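Local atomic coordinates of AlkD2 (Streptococcus mutans, PDB entry 6M9M), a protein that is of uncertain function, belongs to the HEAT-like repeat family of DNA glycosylases and binds the nucleotide inosine-5'-monophosphate. Residues L72-K81 against E113-T122. Sequence-based numbering, arbitrary orientation. Where two conformers were deposited one is given.
Sequences LIFMRDEVSK and EWLKSSNLHT
Trp114 lays one face of its indole under the aliphatic stem of Arg76, whose CG sits 3.8 Å from the centroid of the five-membered ring, a CH-pi contact. Arg76 CG lies anti to the backbone N (chi1 -173°), which carries the methylenes across the ring before a bend at chi3 turns the guanidinium aside; arginine thus offers the indole an apolar stem and the carboxylates a charged end. Leu72 CD1 and Met75 CB pack obliquely against the broad six-membered ring, and the methyl of Thr122 lies over an indole face. In this buried part Thr122 OG1 donates to Arg76 O at 2.7 Å, in the carbonyl plane, while Ser80 OG reaches the same oxygen from above that plane, so two short hydroxyl side chains grip one carbonyl. In this all-helical HEAT-like repeat fold, helix 69-79 packs against the end of helix 108-115, the start of helix 120-129 and the turn between them. Asn119 suits the N-cap because its OD1 accepts from His121 N (2.8 Å) and ND1 while its ND2 donates weakly to Ser80 O; the His121 side chain lies about 9 Å from the bound IMP. The solvent side is looser, charged and hydrated. Arg76 forms a salt bridge with Asp77, side-on through NE and NH2, and another with Glu113, its NH1 to OE1 bond weak and bent (140°). One water links Asp77 O to Asn119 ND2.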
ATOM      1  N   LEU A  72       7.106  -9.076  -6.693  1.00  8.23           N
ATOM      2  CA  LEU A  72       6.100  -8.911  -5.646  1.00  8.77           C
ATOM      3  C   LEU A  72       6.617  -9.374  -4.282  1.00  8.48           C
ATOM      4  O   LEU A  72       6.366  -8.716  -3.268  1.00  9.21           O
ATOM      5  CB  LEU A  72       4.820  -9.628  -6.047  1.00  9.90           C
ATOM      6  CG  LEU A  72       3.639  -9.457  -5.117  1.00 11.53           C
ATOM      7  CD1 LEU A  72       3.209  -8.010  -5.034  1.00 13.12           C
ATOM      8  CD2 LEU A  72       2.488 -10.339  -5.532  1.00 13.89           C
ATOM      9  N   ILE A  73       7.353 -10.498  -4.237  1.00  8.52           N
ATOM     10  CA  ILE A  73       7.949 -10.955  -2.980  1.00  8.72           C
ATOM     11  C   ILE A  73       8.963  -9.940  -2.465  1.00  7.54           C
ATOM     12  O   ILE A  73       9.036  -9.675  -1.261  1.00  8.65           O
ATOM     13  CB  ILE A  73       8.586 -12.349  -3.159  1.00  9.82           C
ATOM     14  CG1 ILE A  73       7.511 -13.430  -3.316  1.00 12.73           C
ATOM     15  CG2 ILE A  73       9.539 -12.673  -2.014  1.00 10.49           C
ATOM     16  CD1 ILE A  73       8.048 -14.775  -3.802  1.00 15.58           C
ATOM     17  N   PHE A  74       9.779  -9.370  -3.352  1.00  8.31           N
ATOM     18  CA  PHE A  74      10.740  -8.358  -2.910  1.00  8.34           C
ATOM     19  C   PHE A  74      10.031  -7.138  -2.319  1.00  8.14           C
ATOM     20  O   PHE A  74      10.465  -6.591  -1.297  1.00  8.05           O
ATOM     21  CB  PHE A  74      11.646  -7.979  -4.069  1.00  8.69           C
ATOM     22  CG  PHE A  74      12.834  -7.144  -3.687  1.00  8.98           C
ATOM     23  CD1 PHE A  74      14.011  -7.738  -3.287  1.00  9.09           C
ATOM     24  CD2 PHE A  74      12.776  -5.767  -3.744  1.00  8.96           C
ATOM     25  CE1 PHE A  74      15.120  -6.976  -2.946  1.00  9.68           C
ATOM     26  CE2 PHE A  74      13.890  -4.997  -3.406  1.00  9.65           C
ATOM     27  CZ  PHE A  74      15.058  -5.607  -3.012  1.00 10.13           C
ATOM     28  N   MET A  75       8.915  -6.720  -2.925  1.00  7.86           N
ATOM     29  CA  MET A  75       8.104  -5.658  -2.341  1.00  7.52           C
ATOM     30  C   MET A  75       7.612  -6.045  -0.950  1.00  8.16           C
ATOM     31  O   MET A  75       7.723  -5.270   0.013  1.00  8.91           O
ATOM     32  CB  MET A  75       6.903  -5.372  -3.246  1.00  8.32           C
ATOM     33  CG  MET A  75       7.201  -4.699  -4.572  1.00  9.14           C
ATOM     34  SD  MET A  75       5.832  -4.753  -5.745  1.00 10.11           S
ATOM     35  CE  MET A  75       4.491  -4.076  -4.782  1.00 11.12           C
ATOM     36  N   ARG A  76       7.044  -7.245  -0.838  1.00  8.28           N
ATOM     37  CA  ARG A  76       6.429  -7.707   0.404  1.00  8.37           C
ATOM     38  C   ARG A  76       7.436  -7.789   1.535  1.00  8.50           C
ATOM     39  O   ARG A  76       7.148  -7.385   2.664  1.00  9.33           O
ATOM     40  CB  ARG A  76       5.812  -9.088   0.165  1.00  9.17           C
ATOM     41  CG  ARG A  76       4.977  -9.639   1.315  1.00  9.81           C
ATOM     42  CD  ARG A  76       4.570 -11.090   1.077  1.00 11.69           C
ATOM     43  NE  ARG A  76       5.744 -11.942   1.140  1.00 11.22           N
ATOM     44  CZ  ARG A  76       5.870 -13.140   0.585  1.00 13.88           C
ATOM     45  NH1 ARG A  76       4.876 -13.671  -0.100  1.00 16.13           N
ATOM     46  NH2 ARG A  76       7.010 -13.790   0.718  1.00 14.94           N
ATOM     47  N   ASP A  77       8.624  -8.319   1.250  1.00  8.53           N
ATOM     48  CA  ASP A  77       9.546  -8.705   2.302  1.00  8.83           C
ATOM     49  C   ASP A  77      10.764  -7.806   2.442  1.00  8.37           C
ATOM     50  O   ASP A  77      11.376  -7.804   3.507  1.00  9.92           O
ATOM     51  CB  ASP A  77      10.047 -10.135   2.060  1.00 10.22           C
ATOM     52  CG  ASP A  77       8.979 -11.183   2.266  1.00 12.15           C
ATOM     53  OD1 ASP A  77       7.895 -10.860   2.807  1.00 12.90           O
ATOM     54  OD2 ASP A  77       9.234 -12.330   1.860  1.00 13.69           O
ATOM     55  N   GLU A  78      11.172  -7.097   1.391  1.00  8.21           N
ATOM     56  CA  GLU A  78      12.370  -6.273   1.431  1.00  8.17           C
ATOM     57  C   GLU A  78      12.076  -4.781   1.388  1.00  8.15           C
ATOM     58  O   GLU A  78      12.592  -4.050   2.224  1.00  9.12           O
ATOM     59  CB  GLU A  78      13.368  -6.657   0.336  1.00  9.36           C
ATOM     60  CG  GLU A  78      13.669  -8.138   0.260  1.00 10.50           C
ATOM     61  CD  GLU A  78      14.266  -8.730   1.527  1.00 10.97           C
ATOM     62  OE1 GLU A  78      14.765  -7.978   2.392  1.00 11.36           O
ATOM     63  OE2 GLU A  78      14.251  -9.968   1.637  1.00 13.64           O
ATOM     64  N   VAL A  79      11.235  -4.310   0.460  1.00  8.22           N
ATOM     65  CA  VAL A  79      10.898  -2.886   0.452  1.00  8.86           C
ATOM     66  C   VAL A  79      10.231  -2.509   1.771  1.00  8.91           C
ATOM     67  O   VAL A  79      10.382  -1.379   2.260  1.00  9.61           O
ATOM     68  CB  VAL A  79      10.034  -2.532  -0.775  1.00  8.71           C
ATOM     69  CG1 VAL A  79       9.651  -1.062  -0.723  1.00  9.39           C
ATOM     70  CG2 VAL A  79      10.779  -2.856  -2.066  1.00  9.16           C
ATOM     71  N   SER A  80       9.462  -3.433   2.355  1.00  8.17           N
ATOM     72  CA  SER A  80       8.806  -3.199   3.626  1.00  8.66           C
ATOM     73  C   SER A  80       9.773  -2.909   4.766  1.00  9.52           C
ATOM     74  O   SER A  80       9.316  -2.387   5.788  1.00  9.90           O
ATOM     75  CB  SER A  80       7.947  -4.407   3.963  1.00  8.86           C
ATOM     76  OG  SER A  80       8.755  -5.566   3.991  1.00  9.24           O
ATOM     77  N   LYS A  81      11.076  -3.183   4.610  1.00  9.06           N
ATOM     78  CA  LYS A  81      12.085  -2.833   5.610  1.00  9.16           C
ATOM     79  C   LYS A  81      12.592  -1.396   5.482  1.00  9.83           C
ATOM     80  O   LYS A  81      13.380  -0.953   6.321  1.00 11.14           O
ATOM     81  CB  LYS A  81      13.281  -3.792   5.523  1.00  9.34           C
ATOM     82  CG  LYS A  81      12.945  -5.239   5.797  1.00 10.34           C
ATOM     83  CD  LYS A  81      14.139  -6.137   5.406  1.00 11.05           C
ATOM     84  CE  LYS A  81      13.878  -7.582   5.732  1.00 11.14           C
ATOM     85  NZ  LYS A  81      14.943  -8.448   5.202  1.00 12.81           N
ATOM     86  N   GLU A 113      -2.597 -12.424   2.248  0.98 10.52           N
ATOM     87  CA  GLU A 113      -1.227 -12.724   2.655  0.98 11.48           C
ATOM     88  C   GLU A 113      -0.532 -11.493   3.226  0.98 10.42           C
ATOM     89  O   GLU A 113       0.103 -11.561   4.282  0.98 11.97           O
ATOM     90  CB  GLU A 113      -0.497 -13.271   1.434  0.98 15.43           C
ATOM     91  CG  GLU A 113       0.939 -13.616   1.585  0.98 19.90           C
ATOM     92  CD  GLU A 113       1.454 -14.265   0.299  0.98 24.94           C
ATOM     93  OE1 GLU A 113       1.951 -13.538  -0.582  0.98 27.82           O
ATOM     94  OE2 GLU A 113       1.312 -15.494   0.144  0.98 27.82           O
ATOM     95  N   TRP A 114      -0.659 -10.345   2.561  1.00  9.29           N
ATOM     96  CA  TRP A 114      -0.003  -9.143   3.068  1.00  9.30           C
ATOM     97  C   TRP A 114      -0.613  -8.697   4.394  1.00  8.93           C
ATOM     98  O   TRP A 114       0.111  -8.267   5.297  1.00  9.15           O
ATOM     99  CB  TRP A 114      -0.060  -8.023   2.032  1.00  8.86           C
ATOM    100  CG  TRP A 114       0.923  -8.159   0.896  1.00  8.53           C
ATOM    101  CD1 TRP A 114       1.181  -9.265   0.134  1.00  8.66           C
ATOM    102  CD2 TRP A 114       1.796  -7.131   0.414  1.00  8.82           C
ATOM    103  NE1 TRP A 114       2.149  -8.981  -0.798  1.00  8.83           N
ATOM    104  CE2 TRP A 114       2.544  -7.678  -0.651  1.00  8.55           C
ATOM    105  CE3 TRP A 114       2.015  -5.802   0.782  1.00  9.36           C
ATOM    106  CZ2 TRP A 114       3.496  -6.937  -1.352  1.00  8.99           C
ATOM    107  CZ3 TRP A 114       2.946  -5.060   0.078  1.00  9.13           C
ATOM    108  CH2 TRP A 114       3.689  -5.635  -0.969  1.00  9.44           C
ATOM    109  N   LEU A 115      -1.944  -8.794   4.540  1.00  8.82           N
ATOM    110  CA  LEU A 115      -2.581  -8.389   5.788  1.00  9.22           C
ATOM    111  C   LEU A 115      -2.168  -9.264   6.970  1.00 10.17           C
ATOM    112  O   LEU A 115      -2.263  -8.811   8.117  1.00 11.03           O
ATOM    113  CB  LEU A 115      -4.107  -8.432   5.644  1.00  9.49           C
ATOM    114  CG  LEU A 115      -4.757  -7.435   4.701  1.00  9.72           C
ATOM    115  CD1 LEU A 115      -6.221  -7.805   4.488  1.00 10.73           C
ATOM    116  CD2 LEU A 115      -4.635  -6.027   5.243  1.00 11.09           C
ATOM    117  N   LYS A 116      -1.702 -10.488   6.714  1.00 11.04           N
ATOM    118  CA  LYS A 116      -1.281 -11.417   7.757  0.68 12.65           C
ATOM    119  C   LYS A 116       0.235 -11.505   7.895  1.00 12.46           C
ATOM    120  O   LYS A 116       0.732 -12.305   8.690  1.00 14.76           O
ATOM    121  CB  LYS A 116      -1.885 -12.800   7.496  1.00 15.59           C
ATOM    122  CG  LYS A 116      -3.402 -12.823   7.647  1.00 20.52           C
ATOM    123  CD  LYS A 116      -4.006 -14.171   7.317  0.68 24.52           C
ATOM    124  CE  LYS A 116      -5.527 -14.079   7.261  0.68 27.07           C
ATOM    125  NZ  LYS A 116      -6.098 -13.474   8.497  0.68 28.76           N
ATOM    126  N   SER A 117       0.978 -10.668   7.181  1.00 11.63           N
ATOM    127  CA  SER A 117       2.428 -10.728   7.189  1.00 12.89           C
ATOM    128  C   SER A 117       3.019 -10.313   8.531  1.00 12.67           C
ATOM    129  O   SER A 117       2.426  -9.562   9.299  1.00 13.17           O
ATOM    130  CB  SER A 117       3.000  -9.772   6.144  0.80 15.29           C
ATOM    131  OG  SER A 117       4.368  -9.514   6.417  0.80 16.38           O
ATOM    132  N   SER A 118       4.245 -10.779   8.776  1.00 12.84           N
ATOM    133  CA  SER A 118       4.942 -10.493  10.022  1.00 13.74           C
ATOM    134  C   SER A 118       5.394  -9.038  10.118  1.00 12.66           C
ATOM    135  O   SER A 118       5.507  -8.512  11.222  1.00 13.55           O
ATOM    136  CB  SER A 118       6.156 -11.432  10.171  1.00 16.18           C
ATOM    137  OG  SER A 118       7.073 -11.279   9.076  1.00 18.75           O
ATOM    138  N   ASN A 119       5.687  -8.382   8.999  1.00 12.02           N
ATOM    139  CA  ASN A 119       6.217  -7.024   9.009  1.00 10.76           C
ATOM    140  C   ASN A 119       5.044  -6.054   9.029  1.00  9.90           C
ATOM    141  O   ASN A 119       4.198  -6.077   8.132  1.00  9.91           O
ATOM    142  CB  ASN A 119       7.129  -6.794   7.802  1.00 11.95           C
ATOM    143  CG  ASN A 119       7.883  -5.468   7.855  1.00 14.14           C
ATOM    144  OD1 ASN A 119       7.424  -4.464   8.402  1.00 13.59           O
ATOM    145  ND2 ASN A 119       9.053  -5.463   7.251  1.00 17.77           N
ATOM    146  N   LEU A 120       4.988  -5.220  10.061  1.00  9.86           N
ATOM    147  CA  LEU A 120       3.925  -4.240  10.168  1.00  9.83           C
ATOM    148  C   LEU A 120       3.842  -3.345   8.935  1.00  9.62           C
ATOM    149  O   LEU A 120       2.757  -2.872   8.594  1.00  9.22           O
ATOM    150  CB  LEU A 120       4.109  -3.420  11.447  1.00  9.79           C
ATOM    151  CG  LEU A 120       5.312  -2.458  11.507  1.00 10.58           C
ATOM    152  CD1 LEU A 120       4.976  -1.081  10.932  1.00 11.36           C
ATOM    153  CD2 LEU A 120       5.831  -2.319  12.917  1.00 11.67           C
ATOM    154  N   HIS A 121       4.967  -3.108   8.250  1.00  9.01           N
ATOM    155  CA  HIS A 121       4.926  -2.271   7.058  1.00  8.88           C
ATOM    156  C   HIS A 121       4.241  -2.976   5.897  1.00  9.01           C
ATOM    157  O   HIS A 121       3.622  -2.317   5.057  1.00  9.58           O
ATOM    158  CB  HIS A 121       6.332  -1.840   6.660  1.00  9.98           C
ATOM    159  CG  HIS A 121       7.000  -0.966   7.672  1.00 11.74           C
ATOM    160  ND1 HIS A 121       7.880  -1.461   8.606  1.00 14.55           N
ATOM    161  CD2 HIS A 121       6.884   0.360   7.926  1.00 12.70           C
ATOM    162  CE1 HIS A 121       8.292  -0.474   9.381  1.00 15.00           C
ATOM    163  NE2 HIS A 121       7.702   0.641   8.991  1.00 14.00           N
ATOM    164  N   THR A 122       4.351  -4.299   5.830  1.00  8.61           N
ATOM    165  CA  THR A 122       3.617  -5.052   4.815  1.00  9.18           C
ATOM    166  C   THR A 122       2.119  -4.958   5.069  1.00  8.30           C
ATOM    167  O   THR A 122       1.335  -4.710   4.149  1.00  8.90           O
ATOM    168  CB  THR A 122       4.072  -6.515   4.846  1.00  9.19           C
ATOM    169  OG1 THR A 122       5.502  -6.590   4.697  1.00  9.62           O
ATOM    170  CG2 THR A 122       3.394  -7.336   3.750  1.00  9.38           C
TER
HETATM  171  O   HOH W   1       9.941  -8.035   5.880  0.74 15.26           O
HETATM  172  O   HOH W   2       5.210 -11.570   4.535  1.00 28.68           O